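Local coordinates for gentamicin resistance protein (Enterococcus gallinarum, PDB 6CTZ) that probably transfers a phosphate group from a guanine nucleotide to the 2''-hydroxyl of aminoglycosides such as kanamycin, giving resistance to these antibiotics, at residues Ala113-Glu118 with Gln206-Gly211; Asn121-Phe126 with Pro186-Gly191; Tyr225-Leu230 with Gln241-Arg246. The protein carries 2 engineered substitutions. All coordinates share one frame; numbering follows the deposited sequence.

How the contacts relate
All three contacts are buried within the kinase-like fold, yet each solves its packing differently. Contacts 1 and 2 share helix 106-125. Near mid-helix, contact 1 grips the strand 209-212 with a side-chain amide, whereas at the helix end contact 2 meets strand 187-189 through apolar contacts and bridging waters, without a direct hydrogen bond. Contact 3 joins two segments close in sequence, 225-230 and 241-246, by Met-aromatic packing and a weak arginine-tyrosine hydrogen bond, and its first segment also reaches kanamycin. It touches both others: A117 of contact 1 packs on Y245 and R246, and the D226 carboxylate bonds to backbone N atoms of H190 and G191 in contact 2. Contact 1 has more exposed margins, at Q206 and T207.

Contact 1 (Ala113-Glu118 with Gln206-Gly211); sequences ALQLAE and QTPLTG
With its CG beside the backbone N and opposite the carbonyl carbon (chi1 -72°) and the chain extended beyond, Q115 carries its amide from the helix to the backbone of L209. The two side chains run antiparallel alongside one another. Q115 then holds both polar atoms of one residue: L209 N donates to Q115 OE1 at 2.8 Å, nearly straight at 165°, although it comes in tilted from the carbonyl plane of the glutamine. In return Q115 NE2 gives a more bent bond to L209 O, 2.9 Å long and directed onto a lone pair in the carbonyl plane. Used at both ends, the amide is fixed in its rotation. T207 CG2 crowds Q115 NE2 at 3.2 Å, while the P208 ring lies beside the oxygen, with CD 3.1 Å from Q115 OE1. Beside the amide, L116 CD2 meets L209 CD2 at 3.9 Å, the two leucines lying nearly perpendicular; F198 packs on both. T210 and G211 form a classic beta bulge opposite L199. The contact thus joins a C-lobe helix to the beta hairpin that, in the protein kinase-like fold, leads into the metal-binding loop containing D214.

Contact 2 (Asn121-Phe126 with Pro186-Gly191); sequences NELSAF and PRLIHG
L123 and L188 meet where the end of a helix passes a short strand, their methyl carbons L123 CD2 and L188 CD2 being 4.1 Å apart. The other branch, L123 CD1, reaches past the strand's end to pack on H190, 3.5 Å from H190 N. L188 swings its CG anti to the backbone N (chi1 177°), which brings CD2 to F126 CD2 at 3.8 Å, an oblique approach to the ring. Next to this, the aliphatic part of R187 runs past S124, with R187 CD 3.5 Å from S124 O. No direct hydrogen bond crosses the interface; three waters bridge it. One donates to both L123 O and F126 O and accepts from L188 N at 2.9 Å, so it ties the last helical turn and the residue after it to the strand. Another links S124 OG to L188 O, and a third, in the plane of the R187 guanidinium, joins R187 NH1 to S124 O. The strand runs straight into the HGD motif of the aminoglycoside phosphotransferase and kinase catalytic loop, whose D192 lines the kanamycin pocket. Further out, the H190 imidazole is fixed at both nitrogens: NE2 to I213 O and ND1 to D192 N. The D226 carboxylate binds the backbone N atoms of H190 and G191 with separate oxygens, as a helix F aspartate does in protein kinases, and L62 packs on both L188 and F126.

Contact 3 (Tyr225-Leu230 with Gln241-Arg246); sequences YDYVYL and QVMAYR. With KAN (kanamycin a), chain E.
Two groups take hold of the phenol oxygen of Y227: E248 OE2 by a hydrogen bond, and R246 NH1 by a weak one, 3.2 Å long and bent to 122°. The Y227 ring takes part in a Met-aromatic contact, which joins the 3-10 turn leading into helix 228-234 to the next helix, 236-246, in the C-lobe. M243 CE lies over the ring centre as a CH-pi contact, 3.8 Å from the Y227 centroid and 12° off the normal, with the sulfur farther above the same face. Packing is tight nearer the hydroxyl, where M243 CG comes within 3.5 Å of Y227 CE1. V242 CG1 lies at the ring edge, near its plane, while V242 CG2 reaches L230 CD1. R246 bends at chi3 (72°), which turns NH1 back towards the tyrosine; in this conformer R246 NE bonds to N121 OD1 of helix 106-125. Beyond M243, I255 of helix 251-276 packs against its side chain. The same short segment meets the antibiotic through Y229, whose OH bonds to D265 OD1: kanamycin C7 sits over the centre of one face of the Y229 ring, 3.7 Å above its plane, and the opposite face receives V228 CG1, offset toward the rim.

Contact 1 (Ala113-Glu118 with Gln206-Gly211)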
loop_
_atom_site.group_PDB
_atom_site.type_symbol
_atom_site.label_atom_id
_atom_site.label_comp_id
_atom_site.label_asym_id
_atom_site.label_seq_id
_atom_site.Cartn_x
_atom_site.Cartn_y
_atom_site.Cartn_z
ATOM N N ALA A 113 -5.919 -9.273 -13.249
ATOM C CA ALA A 113 -6.952 -8.256 -13.049
ATOM C C ALA A 113 -8.192 -8.851 -12.397
ATOM O O ALA A 113 -8.774 -8.249 -11.484
ATOM C CB ALA A 113 -7.323 -7.604 -14.384
ATOM N N LEU A 114 -8.589 -10.048 -12.830
ATOM C CA LEU A 114 -9.746 -10.706 -12.240
ATOM C C LEU A 114 -9.498 -11.021 -10.769
ATOM O O LEU A 114 -10.370 -10.799 -9.918
ATOM C CB LEU A 114 -10.030 -11.984 -13.019
ATOM C CG LEU A 114 -11.188 -12.841 -12.515
ATOM C CD1 LEU A 114 -12.492 -12.046 -12.447
ATOM C CD2 LEU A 114 -11.327 -14.080 -13.398
ATOM N N GLN A 115 -8.315 -11.544 -10.447
ATOM C CA GLN A 115 -8.026 -11.895 -9.061
ATOM C C GLN A 115 -7.927 -10.664 -8.174
ATOM O O GLN A 115 -8.359 -10.697 -7.017
ATOM C CB GLN A 115 -6.746 -12.706 -8.970
ATOM C CG GLN A 115 -6.869 -14.109 -9.499
ATOM C CD GLN A 115 -5.594 -14.871 -9.254
ATOM O OE1 GLN A 115 -4.689 -14.854 -10.080
ATOM N NE2 GLN A 115 -5.493 -15.501 -8.088
ATOM N N LEU A 116 -7.356 -9.570 -8.683
ATOM C CA LEU A 116 -7.303 -8.344 -7.896
ATOM C C LEU A 116 -8.694 -7.759 -7.689
ATOM O O LEU A 116 -9.014 -7.281 -6.593
ATOM C CB LEU A 116 -6.373 -7.333 -8.563
ATOM C CG LEU A 116 -4.890 -7.602 -8.361
ATOM C CD1 LEU A 116 -4.078 -6.674 -9.229
ATOM C CD2 LEU A 116 -4.515 -7.409 -6.892
ATOM N N ALA A 117 -9.535 -7.801 -8.720
ATOM C CA ALA A 117 -10.916 -7.357 -8.554
ATOM C C ALA A 117 -11.613 -8.153 -7.459
ATOM O O ALA A 117 -12.316 -7.585 -6.611
ATOM C CB ALA A 117 -11.677 -7.502 -9.872
ATOM N N GLU A 118 -11.407 -9.470 -7.450
ATOM C CA GLU A 118 -12.026 -10.317 -6.435
ATOM C C GLU A 118 -11.499 -9.992 -5.044
ATOM O O GLU A 118 -12.270 -9.936 -4.080
ATOM C CB GLU A 118 -11.782 -11.787 -6.781
ATOM C CG GLU A 118 -12.287 -12.782 -5.754
ATOM C CD GLU A 118 -12.019 -14.218 -6.168
ATOM O OE1 GLU A 118 -10.835 -14.575 -6.360
ATOM O OE2 GLU A 118 -12.991 -14.984 -6.325
ATOM N N GLN A 206 -4.063 -19.883 -14.848
ATOM C CA GLN A 206 -5.378 -19.351 -14.522
ATOM C C GLN A 206 -5.428 -18.626 -13.187
ATOM O O GLN A 206 -6.331 -17.809 -12.982
ATOM C CB GLN A 206 -6.438 -20.455 -14.585
ATOM C CG GLN A 206 -6.581 -21.067 -15.974
ATOM C CD GLN A 206 -6.730 -20.011 -17.060
ATOM O OE1 GLN A 206 -5.801 -19.754 -17.823
ATOM N NE2 GLN A 206 -7.905 -19.395 -17.129
ATOM N N THR A 207 -4.467 -18.872 -12.294
ATOM C CA THR A 207 -4.476 -18.286 -10.951
ATOM C C THR A 207 -3.078 -17.782 -10.590
ATOM O O THR A 207 -2.447 -18.253 -9.645
ATOM C CB THR A 207 -5.001 -19.317 -9.952
ATOM O OG1 THR A 207 -6.142 -19.970 -10.527
ATOM C CG2 THR A 207 -5.429 -18.653 -8.662
ATOM N N PRO A 208 -2.572 -16.792 -11.328
ATOM C CA PRO A 208 -1.190 -16.336 -11.091
ATOM C C PRO A 208 -0.978 -15.544 -9.803
ATOM O O PRO A 208 0.157 -15.504 -9.317
ATOM C CB PRO A 208 -0.911 -15.459 -12.314
ATOM C CG PRO A 208 -2.290 -14.958 -12.706
ATOM C CD PRO A 208 -3.183 -16.123 -12.490
ATOM N N LEU A 209 -1.992 -14.877 -9.254
ATOM C CA LEU A 209 -1.808 -14.149 -8.004
ATOM C C LEU A 209 -1.920 -15.139 -6.854
ATOM O O LEU A 209 -2.929 -15.839 -6.733
ATOM C CB LEU A 209 -2.873 -13.066 -7.872
ATOM C CG LEU A 209 -2.689 -12.155 -6.655
ATOM C CD1 LEU A 209 -1.424 -11.305 -6.769
ATOM C CD2 LEU A 209 -3.920 -11.271 -6.469
ATOM N N THR A 210 -0.889 -15.212 -6.015
ATOM C CA THR A 210 -0.904 -16.143 -4.902
ATOM C C THR A 210 -0.922 -15.470 -3.543
ATOM O O THR A 210 -1.357 -16.104 -2.579
ATOM C CB THR A 210 0.278 -17.127 -4.967
ATOM O OG1 THR A 210 1.510 -16.401 -4.984
ATOM C CG2 THR A 210 0.183 -18.006 -6.208
ATOM N N GLY A 211 -0.481 -14.218 -3.431
ATOM C CA GLY A 211 -0.398 -13.606 -2.121
ATOM C C GLY A 211 -0.380 -12.100 -2.187
ATOM O O GLY A 211 -0.044 -11.505 -3.216
#

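Contact 2 (Asn121-Phe126 with Pro186-Gly191)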
loop_
_atom_site.group_PDB
_atom_site.type_symbol
_atom_site.label_atom_id
_atom_site.label_comp_id
_atom_site.label_asym_id
_atom_site.label_seq_id
_atom_site.Cartn_x
_atom_site.Cartn_y
_atom_site.Cartn_z
ATOM N N ASN A 121 -13.019 -6.727 -3.972
ATOM C CA ASN A 121 -14.359 -7.084 -3.581
ATOM C C ASN A 121 -14.602 -7.751 -2.124
ATOM O O ASN A 121 -15.459 -7.447 -1.282
ATOM C CB ASN A 121 -15.056 -7.945 -4.629
ATOM C CG ASN A 121 -15.524 -7.165 -5.823
ATOM O OD1 ASN A 121 -15.499 -5.964 -5.884
ATOM N ND2 ASN A 121 -15.980 -7.892 -6.779
ATOM N N GLU A 122 -13.626 -8.635 -1.880
ATOM C CA GLU A 122 -13.641 -9.277 -0.572
ATOM C C GLU A 122 -13.359 -8.278 0.540
ATOM O O GLU A 122 -14.027 -8.302 1.581
ATOM C CB GLU A 122 -12.652 -10.437 -0.554
ATOM C CG GLU A 122 -13.101 -11.599 -1.438
ATOM C CD GLU A 122 -11.975 -12.527 -1.870
ATOM O OE1 GLU A 122 -12.278 -13.571 -2.483
ATOM O OE2 GLU A 122 -10.799 -12.208 -1.624
ATOM N N LEU A 123 -12.398 -7.370 0.336
ATOM C CA LEU A 123 -12.163 -6.334 1.340
ATOM C C LEU A 123 -13.406 -5.474 1.517
ATOM O O LEU A 123 -13.796 -5.150 2.646
ATOM C CB LEU A 123 -10.967 -5.458 0.955
ATOM C CG LEU A 123 -9.597 -6.145 0.949
ATOM C CD1 LEU A 123 -8.498 -5.101 0.770
ATOM C CD2 LEU A 123 -9.376 -6.944 2.221
ATOM N N SER A 124 -14.059 -5.123 0.410
ATOM C CA SER A 124 -15.246 -4.279 0.481
ATOM C C SER A 124 -16.433 -4.984 1.116
ATOM O O SER A 124 -17.379 -4.309 1.529
ATOM C CB SER A 124 -15.638 -3.785 -0.907
ATOM O OG SER A 124 -14.766 -2.754 -1.336
ATOM N N ALA A 125 -16.410 -6.312 1.199
ATOM C CA ALA A 125 -17.453 -7.069 1.873
ATOM C C ALA A 125 -17.138 -7.344 3.338
ATOM O O ALA A 125 -18.012 -7.825 4.066
ATOM C CB ALA A 125 -17.682 -8.397 1.143
ATOM N N PHE A 126 -15.923 -7.055 3.793
ATOM C CA PHE A 126 -15.558 -7.371 5.169
ATOM C C PHE A 126 -16.268 -6.426 6.140
ATOM O O PHE A 126 -16.300 -5.216 5.917
ATOM C CB PHE A 126 -14.042 -7.266 5.355
ATOM C CG PHE A 126 -13.569 -7.810 6.670
ATOM C CD1 PHE A 126 -13.373 -9.172 6.840
ATOM C CD2 PHE A 126 -13.383 -6.968 7.760
ATOM C CE1 PHE A 126 -12.956 -9.684 8.060
ATOM C CE2 PHE A 126 -12.974 -7.480 8.983
ATOM C CZ PHE A 126 -12.760 -8.837 9.129
ATOM N N PRO A 186 -17.726 4.243 3.196
ATOM C CA PRO A 186 -16.437 3.709 3.644
ATOM C C PRO A 186 -16.420 2.184 3.659
ATOM O O PRO A 186 -17.440 1.517 3.871
ATOM C CB PRO A 186 -16.297 4.275 5.063
ATOM C CG PRO A 186 -17.250 5.424 5.136
ATOM C CD PRO A 186 -18.381 5.067 4.228
ATOM N N ARG A 187 -15.236 1.631 3.407
ATOM C CA ARG A 187 -15.023 0.192 3.408
ATOM C C ARG A 187 -13.638 -0.077 3.967
ATOM O O ARG A 187 -12.785 0.813 3.995
ATOM C CB ARG A 187 -14.998 -0.367 1.976
ATOM C CG ARG A 187 -16.179 -0.016 1.114
ATOM C CD ARG A 187 -17.399 -0.799 1.513
ATOM N NE ARG A 187 -18.516 -0.456 0.642
ATOM C CZ ARG A 187 -19.771 -0.836 0.849
ATOM N NH1 ARG A 187 -20.066 -1.591 1.897
ATOM N NH2 ARG A 187 -20.727 -0.461 0.006
ATOM N N LEU A 188 -13.405 -1.319 4.391
ATOM C CA LEU A 188 -12.027 -1.747 4.633
ATOM C C LEU A 188 -11.239 -1.687 3.331
ATOM O O LEU A 188 -11.672 -2.241 2.318
ATOM C CB LEU A 188 -11.999 -3.179 5.156
ATOM C CG LEU A 188 -10.585 -3.750 5.376
ATOM C CD1 LEU A 188 -9.827 -2.977 6.446
ATOM C CD2 LEU A 188 -10.655 -5.227 5.725
ATOM N N ILE A 189 -10.092 -0.999 3.354
ATOM C CA ILE A 189 -9.164 -0.980 2.225
ATOM C C ILE A 189 -7.806 -1.501 2.678
ATOM O O ILE A 189 -7.440 -1.417 3.857
ATOM C CB ILE A 189 -9.016 0.417 1.577
ATOM C CG1 ILE A 189 -8.339 1.426 2.511
ATOM C CG2 ILE A 189 -10.371 0.945 1.131
ATOM C CD1 ILE A 189 -7.911 2.700 1.802
ATOM N N HIS A 190 -7.043 -2.034 1.715
ATOM C CA HIS A 190 -5.663 -2.428 1.995
ATOM C C HIS A 190 -4.806 -1.200 2.291
ATOM O O HIS A 190 -4.005 -1.201 3.237
ATOM C CB HIS A 190 -5.120 -3.218 0.806
ATOM C CG HIS A 190 -3.683 -3.621 0.931
ATOM N ND1 HIS A 190 -2.641 -2.754 0.691
ATOM C CD2 HIS A 190 -3.120 -4.818 1.232
ATOM C CE1 HIS A 190 -1.494 -3.396 0.847
ATOM N NE2 HIS A 190 -1.756 -4.650 1.177
ATOM N N GLY A 191 -4.988 -0.130 1.510
ATOM C CA GLY A 191 -4.357 1.138 1.783
ATOM C C GLY A 191 -2.990 1.353 1.172
ATOM O O GLY A 191 -2.517 2.493 1.160
HETATM O O HOH W 1 -15.465 -3.372 4.098
HETATM O O HOH W 2 -12.374 -2.015 -0.350
HETATM O O HOH W 3 -18.546 -3.071 3.898
#

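Contact 3 (Tyr225-Leu230 with Gln241-Arg246)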
loop_
_atom_site.group_PDB
_atom_site.type_symbol
_atom_site.label_atom_id
_atom_site.label_comp_id
_atom_site.label_asym_id
_atom_site.label_seq_id
_atom_site.Cartn_x
_atom_site.Cartn_y
_atom_site.Cartn_z
ATOM N N TYR A 225 -9.622 4.423 -3.190
ATOM C CA TYR A 225 -8.205 4.652 -2.931
ATOM C C TYR A 225 -7.358 3.429 -3.277
ATOM O O TYR A 225 -6.180 3.572 -3.626
ATOM C CB TYR A 225 -7.946 5.091 -1.482
ATOM C CG TYR A 225 -6.528 5.564 -1.343
ATOM C CD1 TYR A 225 -6.173 6.847 -1.743
ATOM C CD2 TYR A 225 -5.519 4.711 -0.881
ATOM C CE1 TYR A 225 -4.866 7.288 -1.666
ATOM C CE2 TYR A 225 -4.201 5.144 -0.803
ATOM C CZ TYR A 225 -3.885 6.438 -1.192
ATOM O OH TYR A 225 -2.586 6.882 -1.131
ATOM N N ASP A 226 -7.933 2.224 -3.210
ATOM C CA ASP A 226 -7.132 1.041 -3.518
ATOM C C ASP A 226 -6.813 0.913 -4.997
ATOM O O ASP A 226 -6.127 -0.037 -5.382
ATOM C CB ASP A 226 -7.775 -0.236 -2.968
ATOM C CG ASP A 226 -7.293 -0.592 -1.561
ATOM O OD1 ASP A 226 -6.338 0.038 -1.038
ATOM O OD2 ASP A 226 -7.869 -1.541 -0.988
ATOM N N TYR A 227 -7.269 1.844 -5.838
ATOM C CA TYR A 227 -6.809 1.885 -7.215
ATOM C C TYR A 227 -5.558 2.737 -7.420
ATOM O O TYR A 227 -5.002 2.705 -8.521
ATOM C CB TYR A 227 -7.908 2.436 -8.127
ATOM C CG TYR A 227 -9.116 1.544 -8.297
ATOM C CD1 TYR A 227 -9.027 0.337 -8.987
ATOM C CD2 TYR A 227 -10.364 1.936 -7.819
ATOM C CE1 TYR A 227 -10.126 -0.465 -9.171
ATOM C CE2 TYR A 227 -11.485 1.135 -8.005
ATOM C CZ TYR A 227 -11.355 -0.065 -8.676
ATOM O OH TYR A 227 -12.439 -0.878 -8.894
ATOM N N VAL A 228 -5.100 3.491 -6.410
ATOM C CA VAL A 228 -4.099 4.538 -6.654
ATOM C C VAL A 228 -2.807 3.976 -7.238
ATOM O O VAL A 228 -2.266 4.533 -8.202
ATOM C CB VAL A 228 -3.862 5.422 -5.413
ATOM C CG1 VAL A 228 -3.250 4.649 -4.260
ATOM C CG2 VAL A 228 -2.970 6.613 -5.777
ATOM N N TYR A 229 -2.285 2.882 -6.663
ATOM C CA TYR A 229 -1.032 2.319 -7.161
ATOM C C TYR A 229 -1.229 1.360 -8.318
ATOM O O TYR A 229 -0.286 1.135 -9.087
ATOM C CB TYR A 229 -0.193 1.704 -6.031
ATOM C CG TYR A 229 0.088 2.728 -4.957
ATOM C CD1 TYR A 229 0.842 3.864 -5.233
ATOM C CD2 TYR A 229 -0.427 2.577 -3.673
ATOM C CE1 TYR A 229 1.063 4.829 -4.268
ATOM C CE2 TYR A 229 -0.205 3.538 -2.700
ATOM C CZ TYR A 229 0.536 4.663 -3.006
ATOM O OH TYR A 229 0.758 5.617 -2.045
ATOM N N LEU A 230 -2.435 0.821 -8.496
ATOM C CA LEU A 230 -2.734 0.175 -9.768
ATOM C C LEU A 230 -2.563 1.172 -10.910
ATOM O O LEU A 230 -1.944 0.867 -11.937
ATOM C CB LEU A 230 -4.148 -0.419 -9.751
ATOM C CG LEU A 230 -4.375 -1.546 -8.739
ATOM C CD1 LEU A 230 -5.751 -2.171 -8.931
ATOM C CD2 LEU A 230 -3.274 -2.598 -8.778
ATOM N N GLN A 241 -9.177 -2.600 -16.523
ATOM C CA GLN A 241 -9.580 -4.005 -16.528
ATOM C C GLN A 241 -10.055 -4.446 -15.148
ATOM O O GLN A 241 -11.059 -5.155 -15.031
ATOM C CB GLN A 241 -8.411 -4.894 -16.958
ATOM C CG GLN A 241 -7.961 -4.795 -18.400
ATOM C CD GLN A 241 -6.815 -5.759 -18.689
ATOM O OE1 GLN A 241 -5.641 -5.392 -18.602
ATOM N NE2 GLN A 241 -7.155 -7.004 -19.009
ATOM N N VAL A 242 -9.331 -4.057 -14.096
ATOM C CA VAL A 242 -9.772 -4.361 -12.734
ATOM C C VAL A 242 -11.126 -3.716 -12.462
ATOM O O VAL A 242 -12.052 -4.361 -11.952
ATOM C CB VAL A 242 -8.713 -3.921 -11.706
ATOM C CG1 VAL A 242 -9.213 -4.222 -10.297
ATOM C CG2 VAL A 242 -7.371 -4.632 -11.951
ATOM N N MET A 243 -11.268 -2.438 -12.829
ATOM C CA MET A 243 -12.528 -1.732 -12.610
ATOM C C MET A 243 -13.682 -2.423 -13.321
ATOM O O MET A 243 -14.783 -2.536 -12.771
ATOM C CB MET A 243 -12.403 -0.292 -13.101
ATOM C CG MET A 243 -11.471 0.538 -12.238
ATOM S SD MET A 243 -11.179 2.151 -12.969
ATOM C CE MET A 243 -10.326 2.923 -11.584
ATOM N N ALA A 244 -13.450 -2.902 -14.544
ATOM C CA ALA A 244 -14.520 -3.569 -15.274
ATOM C C ALA A 244 -14.944 -4.848 -14.564
ATOM O O ALA A 244 -16.140 -5.104 -14.384
ATOM C CB ALA A 244 -14.081 -3.848 -16.708
ATOM N N TYR A 245 -13.976 -5.665 -14.140
ATOM C CA TYR A 245 -14.330 -6.901 -13.446
ATOM C C TYR A 245 -15.058 -6.614 -12.142
ATOM O O TYR A 245 -15.891 -7.415 -11.703
ATOM C CB TYR A 245 -13.084 -7.748 -13.190
ATOM C CG TYR A 245 -12.684 -8.648 -14.336
ATOM C CD1 TYR A 245 -13.625 -9.461 -14.957
ATOM C CD2 TYR A 245 -11.364 -8.708 -14.780
ATOM C CE1 TYR A 245 -13.267 -10.306 -15.994
ATOM C CE2 TYR A 245 -10.994 -9.550 -15.813
ATOM C CZ TYR A 245 -11.948 -10.348 -16.417
ATOM O OH TYR A 245 -11.588 -11.195 -17.446
ATOM N N ARG A 246 -14.768 -5.478 -11.518
ATOM C CA ARG A 246 -15.486 -5.101 -10.306
ATOM C C ARG A 246 -16.849 -4.492 -10.585
ATOM O O ARG A 246 -17.621 -4.290 -9.637
ATOM C CB ARG A 246 -14.663 -4.135 -9.454
ATOM C CG ARG A 246 -13.460 -4.790 -8.828
ATOM C CD ARG A 246 -12.757 -3.902 -7.834
ATOM N NE ARG A 246 -13.513 -3.743 -6.594
ATOM C CZ ARG A 246 -13.253 -2.798 -5.698
ATOM N NH1 ARG A 246 -12.274 -1.939 -5.931
ATOM N NH2 ARG A 246 -13.961 -2.709 -4.573
HETATM C C1 KAN E . 6.646 6.548 -5.019
HETATM C C2 KAN E . 6.370 7.699 -5.987
HETATM C C3 KAN E . 6.614 7.233 -7.407
HETATM C C4 KAN E . 8.060 6.770 -7.492
HETATM C C5 KAN E . 8.338 5.651 -6.492
HETATM C C6 KAN E . 9.806 5.236 -6.504
HETATM C C7 KAN E . 3.778 2.646 -2.866
HETATM C C8 KAN E . 4.703 3.602 -2.119
HETATM C C9 KAN E . 5.007 4.826 -2.989
HETATM C C10 KAN E . 5.599 4.429 -4.342
HETATM C C11 KAN E . 4.690 3.419 -5.047
HETATM C C12 KAN E . 4.424 2.201 -4.172
HETATM C C13 KAN E . 4.804 4.445 0.157
HETATM C C14 KAN E . 4.222 3.999 1.489
HETATM C C15 KAN E . 2.804 4.562 1.618
HETATM C C16 KAN E . 2.839 6.078 1.464
HETATM C C17 KAN E . 3.526 6.446 0.163
HETATM C C18 KAN E . 3.675 7.957 0.076
HETATM N N1 KAN E . 9.997 4.213 -5.493
HETATM N N2 KAN E . 5.267 2.983 -6.314
HETATM N N3 KAN E . 3.476 1.496 -2.016
HETATM N N4 KAN E . 2.179 4.212 2.888
HETATM O O5 KAN E . 7.960 5.997 -5.154
HETATM O O6 KAN E . 5.010 8.115 -5.835
HETATM O O7 KAN E . 6.389 8.297 -8.339
HETATM O O8 KAN E . 8.319 6.303 -8.817
HETATM O O9 KAN E . 5.648 5.546 -5.233
HETATM O O10 KAN E . 5.961 5.659 -2.310
HETATM O O11 KAN E . 4.002 3.962 -0.920
HETATM O O12 KAN E . 4.820 5.869 0.120
HETATM O O13 KAN E . 4.256 2.570 1.534
HETATM O O14 KAN E . 1.516 6.641 1.437
HETATM O O15 KAN E . 4.319 8.296 -1.157
#